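Local atomic coordinates of conserved uncharacterized protein (predicted phosphoesterase COG0622) (Streptococcus pneumoniae, PDB entry 3CK2), a protein that is a predicted, functionally uncharacterized phosphoesterase that probably hydrolyses phosphate esters at a site holding two manganese ions, consistent with the two-metal chemistry of calcineurin-like phosphoesterases. Residues I10-S15 and D34-N39; T78-T83 and I108-H113; W100-E105 and G123-L128; K6-V11 and R147-D152. All coordinates share one frame; numbering follows the deposited sequence.

Contact 1: residues I10-S15 and D34-N39. With MN (manganese (II) ion), chain B.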
loop_
_atom_site.group_PDB
_atom_site.type_symbol
_atom_site.label_atom_id
_atom_site.label_comp_id
_atom_site.label_asym_id
_atom_site.label_seq_id
_atom_site.Cartn_x
_atom_site.Cartn_y
_atom_site.Cartn_z
ATOM N N ILE A 10 4.696 4.547 3.980
ATOM C CA ILE A 10 3.662 3.911 4.803
ATOM C C ILE A 10 2.494 3.601 3.882
ATOM O O ILE A 10 2.034 4.489 3.126
ATOM C CB ILE A 10 3.204 4.811 6.024
ATOM C CG1 ILE A 10 4.382 5.056 6.998
ATOM C CG2 ILE A 10 2.015 4.134 6.783
ATOM C CD1 ILE A 10 4.946 3.716 7.709
ATOM N N VAL A 11 2.069 2.329 3.900
ATOM C CA VAL A 11 1.022 1.812 3.020
ATOM C C VAL A 11 -0.057 1.147 3.871
ATOM O O VAL A 11 0.262 0.272 4.685
ATOM C CB VAL A 11 1.603 0.772 2.015
ATOM C CG1 VAL A 11 0.551 0.407 0.952
ATOM C CG2 VAL A 11 2.895 1.309 1.365
HETATM N N MSE A 12 -1.320 1.542 3.677
HETATM C CA MSE A 12 -2.466 0.841 4.294
HETATM C C MSE A 12 -3.578 0.622 3.271
HETATM O O MSE A 12 -3.472 1.048 2.147
HETATM C CB MSE A 12 -2.986 1.609 5.518
HETATM C CG MSE A 12 -3.538 2.961 5.151
HETATM SE SE MSE A 12 -4.235 3.975 6.657
HETATM C CE MSE A 12 -3.900 5.741 5.902
ATOM N N SER A 13 -4.635 -0.071 3.666
ATOM C CA SER A 13 -5.676 -0.493 2.748
ATOM C C SER A 13 -6.820 -1.142 3.455
ATOM O O SER A 13 -6.646 -1.768 4.501
ATOM C CB SER A 13 -5.128 -1.508 1.728
ATOM O OG SER A 13 -6.001 -1.679 0.629
ATOM N N ASP A 14 -8.002 -1.033 2.827
ATOM C CA ASP A 14 -9.178 -1.842 3.216
ATOM C C ASP A 14 -9.519 -1.591 4.693
ATOM O O ASP A 14 -9.681 -2.521 5.507
ATOM C CB ASP A 14 -8.951 -3.325 2.900
ATOM C CG ASP A 14 -8.898 -3.610 1.403
ATOM O OD1 ASP A 14 -9.995 -3.877 0.809
ATOM O OD2 ASP A 14 -7.761 -3.611 0.835
ATOM N N SER A 15 -9.667 -0.293 4.981
ATOM C CA SER A 15 -10.010 0.258 6.293
ATOM C C SER A 15 -11.532 0.239 6.596
ATOM O O SER A 15 -11.918 0.240 7.740
ATOM C CB SER A 15 -9.428 1.678 6.421
ATOM O OG SER A 15 -9.649 2.458 5.262
ATOM N N ASP A 34 8.432 9.783 3.531
ATOM C CA ASP A 34 8.336 10.344 2.174
ATOM C C ASP A 34 6.935 10.312 1.544
ATOM O O ASP A 34 6.613 11.174 0.760
ATOM C CB ASP A 34 9.353 9.675 1.254
ATOM C CG ASP A 34 10.752 9.887 1.728
ATOM O OD1 ASP A 34 11.429 10.797 1.204
ATOM O OD2 ASP A 34 11.144 9.200 2.679
ATOM N N ALA A 35 6.099 9.337 1.900
ATOM C CA ALA A 35 4.750 9.245 1.353
ATOM C C ALA A 35 3.943 8.280 2.191
ATOM O O ALA A 35 4.495 7.370 2.807
ATOM C CB ALA A 35 4.782 8.785 -0.125
ATOM N N VAL A 36 2.619 8.514 2.216
ATOM C CA VAL A 36 1.661 7.660 2.869
ATOM C C VAL A 36 0.633 7.255 1.836
ATOM O O VAL A 36 0.063 8.113 1.176
ATOM C CB VAL A 36 1.009 8.340 4.115
ATOM C CG1 VAL A 36 -0.031 7.392 4.783
ATOM C CG2 VAL A 36 2.086 8.743 5.119
ATOM N N PHE A 37 0.380 5.942 1.716
ATOM C CA PHE A 37 -0.558 5.393 0.703
ATOM C C PHE A 37 -1.741 4.630 1.289
ATOM O O PHE A 37 -1.592 3.873 2.245
ATOM C CB PHE A 37 0.173 4.420 -0.237
ATOM C CG PHE A 37 1.288 5.040 -0.968
ATOM C CD1 PHE A 37 1.081 5.577 -2.217
ATOM C CD2 PHE A 37 2.553 5.114 -0.397
ATOM C CE1 PHE A 37 2.100 6.166 -2.908
ATOM C CE2 PHE A 37 3.585 5.727 -1.086
ATOM C CZ PHE A 37 3.348 6.257 -2.355
ATOM N N HIS A 38 -2.895 4.757 0.655
ATOM C CA HIS A 38 -4.062 3.961 1.033
ATOM C C HIS A 38 -4.559 3.333 -0.249
ATOM O O HIS A 38 -4.787 4.032 -1.201
ATOM C CB HIS A 38 -5.120 4.833 1.704
ATOM C CG HIS A 38 -6.243 4.071 2.313
ATOM N ND1 HIS A 38 -7.045 3.215 1.588
ATOM C CD2 HIS A 38 -6.733 4.072 3.572
ATOM C CE1 HIS A 38 -7.953 2.694 2.392
ATOM N NE2 HIS A 38 -7.774 3.181 3.609
ATOM N N ASN A 39 -4.688 2.010 -0.290
ATOM C CA ASN A 39 -4.948 1.300 -1.543
ATOM C C ASN A 39 -6.435 0.983 -1.786
ATOM O O ASN A 39 -6.785 0.160 -2.636
ATOM C CB ASN A 39 -4.093 0.028 -1.604
ATOM C CG ASN A 39 -2.601 0.307 -1.487
ATOM O OD1 ASN A 39 -2.150 1.431 -1.746
ATOM N ND2 ASN A 39 -1.815 -0.736 -1.108
HETATM MN MN MN B . -11.955 -4.609 0.919
HETATM O O HOH W 1 -13.930 -5.592 0.909
HETATM O O HOH W 2 -11.718 -5.988 -0.780
#
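I10, V11 and M12 run parallel to V36, F37 and H38 as adjacent strands, their axes 4.6 Å apart and 10° from parallel, with backbone bonds I10 N to A35 O, F37 N to I10 O, M12 N to F37 O and N39 N to M12 O. They are the two strands of a beta-alpha-beta unit connected by helix 19-29, a worked example of strand ends delivering metal ligands. On the face carrying I10, M12, V36 and H38, the H38 imidazole makes the polar side-chain contact. Its CG is anti to the backbone N (chi1 -171°), which carries the ring toward S13 and S15 of the other segment. There S13 CA sits over one ring face, 4.2 Å from the H38 centroid, a CH-pi contact. S15 OG reaches the ring edge in plane, 2.6 Å from H38 NE2, while H38 ND1 pairs with the backbone N of G40, so hydrogen bonds at both nitrogens fix the ring's rotation. The selenomethionine M12 lays its CG against H38 CD2 at 3.7 Å, and its selenium meets the ring obliquely. V11 CG1 packs on the N39 amide, 3.3 Å from N39 ND2; that amide's polar ends are held by Y111 O and the side chain of Q82. Past the strand, D14 OD1 binds manganese at 2.1 Å, with two waters, H16, D41 and H115 completing the site. D14 OD2 takes two hydrogen bonds, from S13 OG (2.6 Å, from above the carboxylate plane) and the H113 backbone N-H, consistent with their holding the carboxylate so that OD1 faces the metal.

Contact 2: residues T78-T83 and I108-H113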
loop_
_atom_site.group_PDB
_atom_site.type_symbol
_atom_site.label_atom_id
_atom_site.label_comp_id
_atom_site.label_asym_id
_atom_site.label_seq_id
_atom_site.Cartn_x
_atom_site.Cartn_y
_atom_site.Cartn_z
ATOM N N THR A 78 12.408 6.554 -7.325
ATOM C CA THR A 78 11.510 5.430 -7.094
ATOM C C THR A 78 10.114 5.654 -7.674
ATOM O O THR A 78 9.357 6.470 -7.164
ATOM C CB THR A 78 11.364 5.195 -5.600
ATOM O OG1 THR A 78 12.662 4.986 -5.049
ATOM C CG2 THR A 78 10.449 3.982 -5.306
ATOM N N LYS A 79 9.770 4.909 -8.724
ATOM C CA LYS A 79 8.426 4.939 -9.308
ATOM C C LYS A 79 7.514 3.880 -8.663
ATOM O O LYS A 79 7.733 2.657 -8.796
ATOM C CB LYS A 79 8.491 4.709 -10.804
ATOM C CG LYS A 79 7.135 4.732 -11.500
ATOM C CD LYS A 79 7.323 4.696 -13.022
ATOM C CE LYS A 79 6.013 4.836 -13.756
ATOM N NZ LYS A 79 6.222 4.980 -15.206
ATOM N N ILE A 80 6.489 4.381 -7.979
ATOM C CA ILE A 80 5.536 3.595 -7.274
ATOM C C ILE A 80 4.236 3.678 -8.109
ATOM O O ILE A 80 3.831 4.759 -8.552
ATOM C CB ILE A 80 5.339 4.175 -5.831
ATOM C CG1 ILE A 80 6.700 4.168 -5.095
ATOM C CG2 ILE A 80 4.235 3.424 -5.069
ATOM C CD1 ILE A 80 6.776 4.937 -3.763
ATOM N N ILE A 81 3.625 2.518 -8.359
ATOM C CA ILE A 81 2.304 2.442 -8.956
ATOM C C ILE A 81 1.398 1.792 -7.907
ATOM O O ILE A 81 1.858 1.080 -7.032
ATOM C CB ILE A 81 2.291 1.747 -10.364
ATOM C CG1 ILE A 81 2.493 0.226 -10.286
ATOM C CG2 ILE A 81 3.371 2.372 -11.292
ATOM C CD1 ILE A 81 2.390 -0.472 -11.673
ATOM N N GLN A 82 0.115 2.084 -8.010
ATOM C CA GLN A 82 -0.838 1.849 -6.960
ATOM C C GLN A 82 -2.219 1.644 -7.559
ATOM O O GLN A 82 -2.692 2.449 -8.370
ATOM C CB GLN A 82 -0.863 3.081 -6.073
ATOM C CG GLN A 82 -1.652 2.964 -4.834
ATOM C CD GLN A 82 -1.787 4.270 -4.097
ATOM O OE1 GLN A 82 -1.396 5.344 -4.602
ATOM N NE2 GLN A 82 -2.372 4.202 -2.907
ATOM N N THR A 83 -2.872 0.578 -7.136
ATOM C CA THR A 83 -4.235 0.278 -7.577
ATOM C C THR A 83 -4.879 -0.567 -6.504
ATOM O O THR A 83 -4.174 -1.132 -5.671
ATOM C CB THR A 83 -4.238 -0.426 -8.989
ATOM O OG1 THR A 83 -5.538 -0.358 -9.557
ATOM C CG2 THR A 83 -3.800 -1.881 -8.927
ATOM N N ILE A 108 7.977 -0.250 -7.403
ATOM C CA ILE A 108 7.050 -0.788 -6.422
ATOM C C ILE A 108 5.625 -0.717 -6.979
ATOM O O ILE A 108 5.237 0.268 -7.596
ATOM C CB ILE A 108 7.103 -0.017 -5.070
ATOM C CG1 ILE A 108 8.534 -0.035 -4.482
ATOM C CG2 ILE A 108 6.030 -0.610 -4.058
ATOM C CD1 ILE A 108 8.730 0.867 -3.236
ATOM N N CYS A 109 4.878 -1.789 -6.771
ATOM C CA CYS A 109 3.482 -1.903 -7.167
ATOM C C CYS A 109 2.636 -2.196 -5.913
ATOM O O CYS A 109 2.789 -3.206 -5.266
ATOM C CB CYS A 109 3.336 -3.011 -8.201
ATOM S SG CYS A 109 1.619 -3.297 -8.746
ATOM N N LEU A 110 1.777 -1.257 -5.566
ATOM C CA LEU A 110 0.989 -1.299 -4.353
ATOM C C LEU A 110 -0.429 -1.677 -4.720
ATOM O O LEU A 110 -0.990 -1.115 -5.639
ATOM C CB LEU A 110 0.978 0.082 -3.689
ATOM C CG LEU A 110 2.315 0.614 -3.174
ATOM C CD1 LEU A 110 2.112 2.032 -2.567
ATOM C CD2 LEU A 110 2.954 -0.371 -2.143
ATOM N N TYR A 111 -0.990 -2.640 -3.992
ATOM C CA TYR A 111 -2.361 -3.105 -4.226
ATOM C C TYR A 111 -3.085 -3.428 -2.863
ATOM O O TYR A 111 -2.459 -3.452 -1.797
ATOM C CB TYR A 111 -2.375 -4.272 -5.271
ATOM C CG TYR A 111 -1.823 -5.580 -4.795
ATOM C CD1 TYR A 111 -2.665 -6.602 -4.400
ATOM C CD2 TYR A 111 -0.460 -5.818 -4.758
ATOM C CE1 TYR A 111 -2.162 -7.823 -3.934
ATOM C CE2 TYR A 111 0.057 -7.051 -4.267
ATOM C CZ TYR A 111 -0.806 -8.037 -3.860
ATOM O OH TYR A 111 -0.324 -9.256 -3.398
ATOM N N GLY A 112 -4.415 -3.582 -2.928
ATOM C CA GLY A 112 -5.232 -3.962 -1.802
ATOM C C GLY A 112 -6.140 -5.129 -2.194
ATOM O O GLY A 112 -5.680 -6.129 -2.746
ATOM N N HIS A 113 -7.419 -5.012 -1.842
ATOM C CA HIS A 113 -8.503 -5.874 -2.298
ATOM C C HIS A 113 -8.559 -7.224 -1.570
ATOM O O HIS A 113 -9.646 -7.614 -1.108
ATOM C CB HIS A 113 -8.507 -6.012 -3.829
ATOM C CG HIS A 113 -9.737 -6.666 -4.382
ATOM N ND1 HIS A 113 -11.011 -6.229 -4.097
ATOM C CD2 HIS A 113 -9.885 -7.730 -5.204
ATOM C CE1 HIS A 113 -11.893 -7.006 -4.704
ATOM N NE2 HIS A 113 -11.231 -7.926 -5.381
#
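I80, I81 and Q82 pair in parallel with I108, C109 and L110, the two strands of a beta-alpha-beta unit whose connection contains helix 95-103; the axes are 4.6 Å apart and diverge by 19°. Four hydrogen bonds join the backbones: I108 N to K79 O, I81 N to I108 O, L110 N to I81 O and T83 N to L110 O. Apolar contacts divide between two faces. On one, I80 CG2 lies 3.6 Å from L110 CD1, Q82 CG touches L110 CB, and T78 CG2 meets I108 CD1 near the start; F37 of the other sheet covers I80, Q82 and L110. On the opposite face, the less common chi1 of I81 (73°) sets CG1 between backbone N and carbonyl carbon and brings it 3.9 Å from C109 CB, with W100 and A101 of the helix packed on I81. Polar side-chain ends look to partners beyond the pair: T78 to Q7, K79 to E104, Q82 to R55 O and N39, T83 to E69 O. Beyond L110 the chain leads to H113, whose ND1 binds manganese. At the last pair, Y111 CA directs its hydrogen almost straight at T83 O, 3.0 Å away and 170° at the hydrogen.

Contact 3: residues W100-E105 and G123-L128; sequences WAQEEE and GKILFL
I125 meets A101 and Q102 where the end of helix 95-103 packs on the start of strand 125-130, and its side chain shows how one aliphatic branch can contact two helical residues. Its CB points toward the helix. From there CG1 leaves anti to the carbonyl carbon (chi1 -47°) and comes only within 4.2 Å of Q102 NE2. The extended chi2 of 173° then carries CD1 into the angle between two successive helical residues. That methyl lies 3.9 Å from A101 CB, 3.6 Å from A101 O and 3.2 Å from Q102 NE2, the last a close approach to be read cautiously on an exposed amide. Q102, bent at chi2, folds back across I125 from the solvent side, and its NE2 also nears G123 CA in the turn before the strand. A101 CB has a second neighbour, F127 CZ, at 3.8 Å, and approaches the phenyl ring obliquely; both I125 CD1 and F127 CZ reach this methyl from the strand's side, from alternate positions of it. L126, between them, turns to the other side, against strands 145-150 and 154-160. The helix gives way at E105, whose positive phi belongs to a Schellman motif with a bond from E105 N to Q102 O. W100 turns instead toward T83 and makes a cation-pi contact with R70. A small residue on a helix, wedged against large aliphatic and aromatic residues of a strand, is one way an outer helix seats on a sheet, here in the layered alpha-beta-beta-alpha sandwich of calcineurin-like phosphoesterases.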
loop_
_atom_site.group_PDB
_atom_site.type_symbol
_atom_site.label_atom_id
_atom_site.label_comp_id
_atom_site.label_asym_id
_atom_site.label_seq_id
_atom_site.Cartn_x
_atom_site.Cartn_y
_atom_site.Cartn_z
ATOM N N TRP A 100 1.046 -4.659 -16.258
ATOM C CA TRP A 100 0.930 -3.217 -16.066
ATOM C C TRP A 100 2.169 -2.696 -15.390
ATOM O O TRP A 100 2.683 -1.676 -15.794
ATOM C CB TRP A 100 -0.325 -2.880 -15.230
ATOM C CG TRP A 100 -0.449 -1.433 -14.831
ATOM C CD1 TRP A 100 -0.348 -0.354 -15.661
ATOM C CD2 TRP A 100 -0.718 -0.900 -13.519
ATOM N NE1 TRP A 100 -0.520 0.813 -14.955
ATOM C CE2 TRP A 100 -0.752 0.510 -13.638
ATOM C CE3 TRP A 100 -0.915 -1.470 -12.256
ATOM C CZ2 TRP A 100 -0.988 1.357 -12.544
ATOM C CZ3 TRP A 100 -1.149 -0.626 -11.172
ATOM C CH2 TRP A 100 -1.192 0.769 -11.327
ATOM N N ALA A 101 2.646 -3.397 -14.360
ATOM C CA ALA A 101 3.821 -2.976 -13.595
ATOM C C ALA A 101 5.081 -2.970 -14.456
ATOM O O ALA A 101 5.996 -2.160 -14.253
ATOM C CB ALA A 101 4.020 -3.875 -12.346
ATOM N N GLN A 102 5.120 -3.876 -15.426
ATOM C CA GLN A 102 6.262 -3.990 -16.304
ATOM C C GLN A 102 6.201 -2.891 -17.365
ATOM O O GLN A 102 7.220 -2.261 -17.661
ATOM C CB GLN A 102 6.291 -5.367 -16.958
ATOM C CG GLN A 102 6.203 -6.521 -16.000
ATOM C CD GLN A 102 7.499 -7.218 -15.819
ATOM O OE1 GLN A 102 7.986 -7.867 -16.753
ATOM N NE2 GLN A 102 8.086 -7.112 -14.610
ATOM N N GLU A 103 5.011 -2.629 -17.913
ATOM C CA GLU A 103 4.871 -1.530 -18.876
ATOM C C GLU A 103 5.188 -0.156 -18.243
ATOM O O GLU A 103 5.741 0.720 -18.904
ATOM C CB GLU A 103 3.517 -1.575 -19.626
ATOM C CG GLU A 103 2.316 -0.860 -18.983
ATOM C CD GLU A 103 1.016 -0.943 -19.842
ATOM O OE1 GLU A 103 1.131 -0.816 -21.100
ATOM O OE2 GLU A 103 -0.101 -1.127 -19.255
ATOM N N GLU A 104 4.879 -0.006 -16.956
ATOM C CA GLU A 104 5.209 1.195 -16.196
ATOM C C GLU A 104 6.663 1.251 -15.755
ATOM O O GLU A 104 7.127 2.303 -15.346
ATOM C CB GLU A 104 4.353 1.267 -14.921
ATOM C CG GLU A 104 2.879 1.485 -15.131
ATOM C CD GLU A 104 2.548 2.844 -15.720
ATOM O OE1 GLU A 104 3.369 3.787 -15.666
ATOM O OE2 GLU A 104 1.438 2.973 -16.250
ATOM N N GLU A 105 7.363 0.120 -15.797
ATOM C CA GLU A 105 8.686 -0.018 -15.196
ATOM C C GLU A 105 8.724 0.549 -13.763
ATOM O O GLU A 105 9.561 1.386 -13.428
ATOM C CB GLU A 105 9.745 0.621 -16.103
ATOM C CG GLU A 105 10.227 -0.331 -17.219
ATOM C CD GLU A 105 10.415 0.356 -18.552
ATOM O OE1 GLU A 105 11.210 1.321 -18.619
ATOM O OE2 GLU A 105 9.764 -0.075 -19.540
ATOM N N GLY A 123 10.357 -9.972 -11.254
ATOM C CA GLY A 123 11.175 -9.066 -12.066
ATOM C C GLY A 123 11.997 -8.306 -11.038
ATOM O O GLY A 123 12.350 -8.856 -9.978
ATOM N N LYS A 124 12.275 -7.029 -11.269
ATOM C CA LYS A 124 12.927 -6.252 -10.187
ATOM C C LYS A 124 11.863 -5.496 -9.382
ATOM O O LYS A 124 12.178 -4.516 -8.708
ATOM C CB LYS A 124 13.965 -5.280 -10.742
ATOM C CG LYS A 124 15.054 -5.936 -11.576
ATOM C CD LYS A 124 15.528 -5.005 -12.675
ATOM C CE LYS A 124 14.467 -4.880 -13.778
ATOM N NZ LYS A 124 14.892 -3.856 -14.771
ATOM N N ILE A 125 10.609 -5.947 -9.454
ATOM C CA ILE A 125 9.489 -5.188 -8.916
ATOM C C ILE A 125 8.977 -5.782 -7.609
ATOM O O ILE A 125 8.593 -6.960 -7.541
ATOM C CB ILE A 125 8.312 -5.082 -9.943
ATOM C CG1 ILE A 125 8.839 -4.674 -11.332
ATOM C CG2 ILE A 125 7.254 -4.083 -9.422
ATOM C CD1 ILE A 125 7.819 -4.690 -12.468
ATOM N N LEU A 126 8.976 -4.943 -6.575
ATOM C CA LEU A 126 8.307 -5.257 -5.316
ATOM C C LEU A 126 6.794 -5.071 -5.455
ATOM O O LEU A 126 6.324 -3.960 -5.797
ATOM C CB LEU A 126 8.810 -4.345 -4.201
ATOM C CG LEU A 126 8.123 -4.448 -2.838
ATOM C CD1 LEU A 126 8.344 -5.820 -2.205
ATOM C CD2 LEU A 126 8.583 -3.321 -1.931
ATOM N N PHE A 127 6.053 -6.166 -5.212
ATOM C CA PHE A 127 4.597 -6.152 -5.090
ATOM C C PHE A 127 4.218 -6.294 -3.613
ATOM O O PHE A 127 4.678 -7.205 -2.924
ATOM C CB PHE A 127 3.946 -7.289 -5.895
ATOM C CG PHE A 127 4.136 -7.164 -7.396
ATOM C CD1 PHE A 127 3.126 -6.638 -8.204
ATOM C CD2 PHE A 127 5.311 -7.576 -7.991
ATOM C CE1 PHE A 127 3.308 -6.523 -9.576
ATOM C CE2 PHE A 127 5.490 -7.462 -9.365
ATOM C CZ PHE A 127 4.489 -6.914 -10.146
ATOM N N LEU A 128 3.361 -5.395 -3.146
ATOM C CA LEU A 128 3.004 -5.313 -1.739
ATOM C C LEU A 128 1.518 -5.069 -1.565
ATOM O O LEU A 128 0.960 -4.113 -2.126
ATOM C CB LEU A 128 3.780 -4.180 -1.039
ATOM C CG LEU A 128 3.468 -3.856 0.432
ATOM C CD1 LEU A 128 3.986 -4.975 1.360
ATOM C CD2 LEU A 128 4.132 -2.557 0.772
#

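Contact 4: residues K6-V11 and R147-D152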
loop_
_atom_site.group_PDB
_atom_site.type_symbol
_atom_site.label_atom_id
_atom_site.label_comp_id
_atom_site.label_asym_id
_atom_site.label_seq_id
_atom_site.Cartn_x
_atom_site.Cartn_y
_atom_site.Cartn_z
ATOM N N LYS A 6 17.834 7.373 1.740
ATOM C CA LYS A 6 16.866 6.361 2.101
ATOM C C LYS A 6 15.481 6.982 2.154
ATOM O O LYS A 6 15.323 8.131 2.554
ATOM C CB LYS A 6 17.232 5.716 3.436
ATOM C CG LYS A 6 16.297 4.588 3.859
ATOM C CD LYS A 6 16.903 3.713 4.956
ATOM C CE LYS A 6 15.871 3.418 6.069
ATOM N NZ LYS A 6 16.031 4.266 7.314
ATOM N N GLN A 7 14.491 6.224 1.688
ATOM C CA GLN A 7 13.102 6.631 1.731
ATOM C C GLN A 7 12.343 5.656 2.614
ATOM O O GLN A 7 12.772 4.513 2.821
ATOM C CB GLN A 7 12.500 6.611 0.335
ATOM C CG GLN A 7 13.166 7.545 -0.664
ATOM C CD GLN A 7 12.759 7.236 -2.090
ATOM O OE1 GLN A 7 12.416 6.099 -2.419
ATOM N NE2 GLN A 7 12.786 8.234 -2.933
ATOM N N THR A 8 11.247 6.150 3.172
ATOM C CA THR A 8 10.326 5.359 3.951
ATOM C C THR A 8 8.923 5.700 3.451
ATOM O O THR A 8 8.568 6.872 3.318
ATOM C CB THR A 8 10.427 5.655 5.457
ATOM O OG1 THR A 8 11.747 5.362 5.897
ATOM C CG2 THR A 8 9.386 4.830 6.255
ATOM N N ILE A 9 8.146 4.668 3.137
ATOM C CA ILE A 9 6.748 4.868 2.797
ATOM C C ILE A 9 5.896 4.036 3.747
ATOM O O ILE A 9 6.347 3.016 4.300
ATOM C CB ILE A 9 6.447 4.558 1.275
ATOM C CG1 ILE A 9 6.651 3.062 0.960
ATOM C CG2 ILE A 9 7.271 5.513 0.335
ATOM C CD1 ILE A 9 6.111 2.647 -0.402
ATOM N N ILE A 10 4.696 4.547 3.980
ATOM C CA ILE A 10 3.662 3.911 4.803
ATOM C C ILE A 10 2.494 3.601 3.882
ATOM O O ILE A 10 2.034 4.489 3.126
ATOM C CB ILE A 10 3.204 4.811 6.024
ATOM C CG1 ILE A 10 4.382 5.056 6.998
ATOM C CG2 ILE A 10 2.015 4.134 6.783
ATOM C CD1 ILE A 10 4.946 3.716 7.709
ATOM N N VAL A 11 2.069 2.329 3.900
ATOM C CA VAL A 11 1.022 1.812 3.020
ATOM C C VAL A 11 -0.057 1.147 3.871
ATOM O O VAL A 11 0.262 0.272 4.685
ATOM C CB VAL A 11 1.603 0.772 2.015
ATOM C CG1 VAL A 11 0.551 0.407 0.952
ATOM C CG2 VAL A 11 2.895 1.309 1.365
ATOM N N ARG A 147 5.151 -0.765 6.342
ATOM C CA ARG A 147 6.247 0.188 6.156
ATOM C C ARG A 147 7.278 -0.392 5.178
ATOM O O ARG A 147 7.742 -1.525 5.362
ATOM C CB ARG A 147 6.927 0.474 7.486
ATOM C CG ARG A 147 8.045 1.477 7.352
ATOM C CD ARG A 147 8.707 1.763 8.680
ATOM N NE ARG A 147 9.291 0.542 9.231
ATOM C CZ ARG A 147 9.531 0.323 10.530
ATOM N NH1 ARG A 147 9.241 1.231 11.447
ATOM N NH2 ARG A 147 10.049 -0.823 10.919
ATOM N N VAL A 148 7.621 0.369 4.145
ATOM C CA VAL A 148 8.709 -0.005 3.241
ATOM C C VAL A 148 9.875 1.002 3.366
ATOM O O VAL A 148 9.664 2.213 3.274
ATOM C CB VAL A 148 8.257 -0.112 1.739
ATOM C CG1 VAL A 148 9.410 -0.692 0.868
ATOM C CG2 VAL A 148 6.954 -0.939 1.595
ATOM N N GLU A 149 11.087 0.482 3.577
ATOM C CA GLU A 149 12.304 1.307 3.516
ATOM C C GLU A 149 13.067 1.029 2.222
ATOM O O GLU A 149 13.254 -0.118 1.812
ATOM C CB GLU A 149 13.124 1.115 4.775
ATOM C CG GLU A 149 12.222 1.425 5.965
ATOM C CD GLU A 149 12.933 1.520 7.281
ATOM O OE1 GLU A 149 13.464 0.474 7.722
ATOM O OE2 GLU A 149 12.939 2.646 7.866
ATOM N N ILE A 150 13.398 2.105 1.516
ATOM C CA ILE A 150 13.907 1.983 0.155
ATOM C C ILE A 150 15.259 2.628 0.084
ATOM O O ILE A 150 15.403 3.772 0.474
ATOM C CB ILE A 150 12.973 2.649 -0.937
ATOM C CG1 ILE A 150 11.519 2.136 -0.861
ATOM C CG2 ILE A 150 13.556 2.449 -2.338
ATOM C CD1 ILE A 150 10.502 3.218 -0.567
ATOM N N ASP A 151 16.247 1.888 -0.401
ATOM C CA ASP A 151 17.491 2.510 -0.864
ATOM C C ASP A 151 18.019 1.766 -2.101
ATOM O O ASP A 151 17.313 0.904 -2.643
ATOM C CB ASP A 151 18.522 2.683 0.269
ATOM C CG ASP A 151 19.103 1.379 0.772
ATOM O OD1 ASP A 151 18.753 0.297 0.303
ATOM O OD2 ASP A 151 19.953 1.446 1.675
ATOM N N ASP A 152 19.214 2.129 -2.572
ATOM C CA ASP A 152 19.753 1.534 -3.804
ATOM C C ASP A 152 19.966 0.021 -3.732
ATOM O O ASP A 152 19.888 -0.649 -4.744
ATOM C CB ASP A 152 21.050 2.236 -4.232
ATOM C CG ASP A 152 20.786 3.584 -4.911
ATOM O OD1 ASP A 152 19.856 3.678 -5.744
ATOM O OD2 ASP A 152 21.502 4.559 -4.608
#
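Q7 and I150 form a hydrogen-bonded antiparallel pair, as do I9 and V148, and in each pair both backbone bonds are made: Q7 N to I150 O, I150 N to Q7 O, I9 N to V148 O and V148 N to I9 O, all 2.8 to 2.9 Å long. T8 with E149 and I10 with R147 are the non-hydrogen-bonded pairs; the backbone of I10 bonds to A35 and F37 and that of R147 to D158, while T8 N and O are taken by D34. Q7 NE2 donates to L75 O, while Q7 OE1 is hydrogen-bonded to T78 OG1 and rests 3.8 Å from I150 CB. Here the parallel part of a mixed six-stranded sheet meets its antiparallel part, and I9, V148 and I150 face the other sheet of the sandwich. I9 CG1 lies 3.6 Å from V148 CB, a chi1 of 66° turning it in over its own backbone, alongside the valine. At the strand's start K6 NZ makes a long salt bridge of 3.5 Å to E149 OE2; on the face of T8, E149 and R147, T8 CG2 packs 3.8 Å from R147 CG. I10 CD1 covers R147 CB. The guanidinium NH2 of R147 is paired with D158, a residue of the bound tartrate's pocket, and D151 OD1 accepts the backbone N-H groups of S153 and Y154.

Contacts 1 and 4 share strand 7-12, which sits between 35-38 and 145-150 in the six-stranded sheet, with centres 12 Å apart. Contacts 2 and 3, 9 Å apart, belong to the five-stranded sheet, where 108-110 lies between 78-83 and 125-130; helix 95-103 covers its outer side. The sheets face each other: L128 and L110 meet V11, and L128 also meets V148. Along the chain contacts 2 and 3 interleave, and contact 4 starts from the same strand as contact 1 and closes last, enclosing contacts 2 and 3. D14 and H113 lie just past the strands of contacts 1 and 2, 10 Å apart, and bind different manganese ions, which share D41, so loops from both sheets build the site.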